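Local coordinates for escJ (Escherichia coli, PDB 1YJ7), which probably forms part of the membrane-associated platform on which the type III secretion system of enteropathogenic strains is assembled, at residues S81-N84 with A85-Y89. The protein carries 3 engineered substitutions. Numbering follows the deposited sequence.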
loop_
_atom_site.group_PDB
_atom_site.type_symbol
_atom_site.label_atom_id
_atom_site.label_comp_id
_atom_site.label_asym_id
_atom_site.label_seq_id
_atom_site.Cartn_x
_atom_site.Cartn_y
_atom_site.Cartn_z
ATOM N N SER D 81 -13.687 27.617 -6.319
ATOM C CA SER D 81 -12.432 26.890 -6.536
ATOM C C SER D 81 -12.605 25.730 -7.515
ATOM O O SER D 81 -11.681 25.404 -8.255
ATOM C CB SER D 81 -11.891 26.363 -5.212
ATOM O OG SER D 81 -12.714 25.317 -4.755
ATOM N N GLN D 82 -13.779 25.110 -7.498
ATOM C CA GLN D 82 -14.113 24.024 -8.416
ATOM C C GLN D 82 -14.253 24.560 -9.851
ATOM O O GLN D 82 -13.768 23.958 -10.814
ATOM C CB GLN D 82 -15.416 23.365 -7.984
ATOM C CG GLN D 82 -15.898 22.268 -8.904
ATOM C CD GLN D 82 -17.122 21.544 -8.383
ATOM O OE1 GLN D 82 -17.192 21.189 -7.201
ATOM N NE2 GLN D 82 -18.090 21.311 -9.267
ATOM N N GLU D 83 -14.928 25.697 -9.973
ATOM C CA GLU D 83 -15.091 26.362 -11.260
ATOM C C GLU D 83 -13.757 26.710 -11.875
ATOM O O GLU D 83 -13.534 26.496 -13.064
ATOM C CB GLU D 83 -15.877 27.663 -11.064
ATOM C CG GLU D 83 -16.045 28.478 -12.327
ATOM C CD GLU D 83 -16.781 27.710 -13.396
ATOM O OE1 GLU D 83 -17.488 26.741 -13.038
ATOM O OE2 GLU D 83 -16.657 28.082 -14.591
ATOM N N ASN D 84 -12.888 27.282 -11.056
ATOM C CA ASN D 84 -11.581 27.707 -11.495
ATOM C C ASN D 84 -10.716 26.515 -11.927
ATOM O O ASN D 84 -9.907 26.651 -12.831
ATOM C CB ASN D 84 -10.866 28.487 -10.402
ATOM C CG ASN D 84 -11.484 29.873 -10.160
ATOM O OD1 ASN D 84 -10.982 30.649 -9.322
ATOM N ND2 ASN D 84 -12.576 30.184 -10.871
ATOM N N ALA D 85 -10.884 25.362 -11.275
ATOM C CA ALA D 85 -10.130 24.161 -11.679
ATOM C C ALA D 85 -10.587 23.708 -13.057
ATOM O O ALA D 85 -9.779 23.245 -13.856
ATOM C CB ALA D 85 -10.315 23.030 -10.676
ATOM N N LYS D 86 -11.887 23.846 -13.327
ATOM C CA LYS D 86 -12.446 23.470 -14.618
ATOM C C LYS D 86 -12.009 24.452 -15.709
ATOM O O LYS D 86 -11.692 24.035 -16.819
ATOM C CB LYS D 86 -13.975 23.327 -14.545
ATOM C CG LYS D 86 -14.385 21.993 -13.922
ATOM C CD LYS D 86 -15.873 21.786 -13.852
ATOM C CE LYS D 86 -16.188 20.538 -13.039
ATOM N NZ LYS D 86 -17.584 20.040 -13.221
ATOM N N ILE D 87 -11.968 25.742 -15.380
ATOM C CA ILE D 87 -11.462 26.761 -16.303
ATOM C C ILE D 87 -9.977 26.520 -16.625
ATOM O O ILE D 87 -9.553 26.655 -17.770
ATOM C CB ILE D 87 -11.673 28.188 -15.704
ATOM C CG1 ILE D 87 -13.169 28.561 -15.696
ATOM C CG2 ILE D 87 -10.837 29.225 -16.434
ATOM C CD1 ILE D 87 -13.774 28.810 -17.067
ATOM N N ASN D 88 -9.186 26.182 -15.608
ATOM C CA ASN D 88 -7.768 25.888 -15.795
ATOM C C ASN D 88 -7.573 24.680 -16.690
ATOM O O ASN D 88 -6.696 24.671 -17.540
ATOM C CB ASN D 88 -7.114 25.593 -14.434
ATOM C CG ASN D 88 -5.615 25.552 -14.498
ATOM O OD1 ASN D 88 -4.976 26.571 -14.779
ATOM N ND2 ASN D 88 -5.019 24.370 -14.194
ATOM N N TYR D 89 -8.394 23.661 -16.477
ATOM C CA TYR D 89 -8.315 22.418 -17.239
ATOM C C TYR D 89 -8.662 22.667 -18.697
ATOM O O TYR D 89 -7.964 22.200 -19.608
ATOM C CB TYR D 89 -9.260 21.388 -16.623
ATOM C CG TYR D 89 -9.493 20.153 -17.449
ATOM C CD1 TYR D 89 -8.509 19.163 -17.558
ATOM C CD2 TYR D 89 -10.698 19.950 -18.100
ATOM C CE1 TYR D 89 -8.724 18.020 -18.309
ATOM C CE2 TYR D 89 -10.930 18.802 -18.841
ATOM C CZ TYR D 89 -9.934 17.847 -18.940
ATOM O OH TYR D 89 -10.159 16.704 -19.678
#
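Gln82 and Lys86 run side by side along one flank of helix 80-99, a worked example of i to i+4 neighbours on one face of a single alpha-helix of this YscJ-family protein. Both chains are extended beyond CG and point the same way, which sets two donor groups alongside each other, Gln82 NE2 4.2 Å from Lys86 NZ, with no hydrogen bond between them. The ammonium finds its stronger partner elsewhere: NZ donates a hydrogen bond to the carbonyl oxygen of Phe71 and has a long, weak ion pair with Glu68, so this flank of the helix is tied to the region around helix 67-70.

One step round the helix, Glu83 meets Ile87 differently. With CG anti to the backbone N (chi1 177°) and a bend at chi2 (60°), the glutamate crosses the isoleucine side chain at a slant, and OE2 comes up beside the CG1-CD1 branch, 3.7 Å from Ile87 CG1, a van der Waals contact at the exposed surface. Ala85, for its part, packs on Ile87 of the second subunit.

Beneath these side chains runs the regular i to i+4 backbone hydrogen bonding. Ile87 N donates to Glu83 O at 2.9 Å and Ala85 N to Ser81 O at 3.1 Å. Asn88 N bonds to Asn84 O at 2.9 Å, and that same oxygen is brushed by Asn88 CB at 3.4 Å.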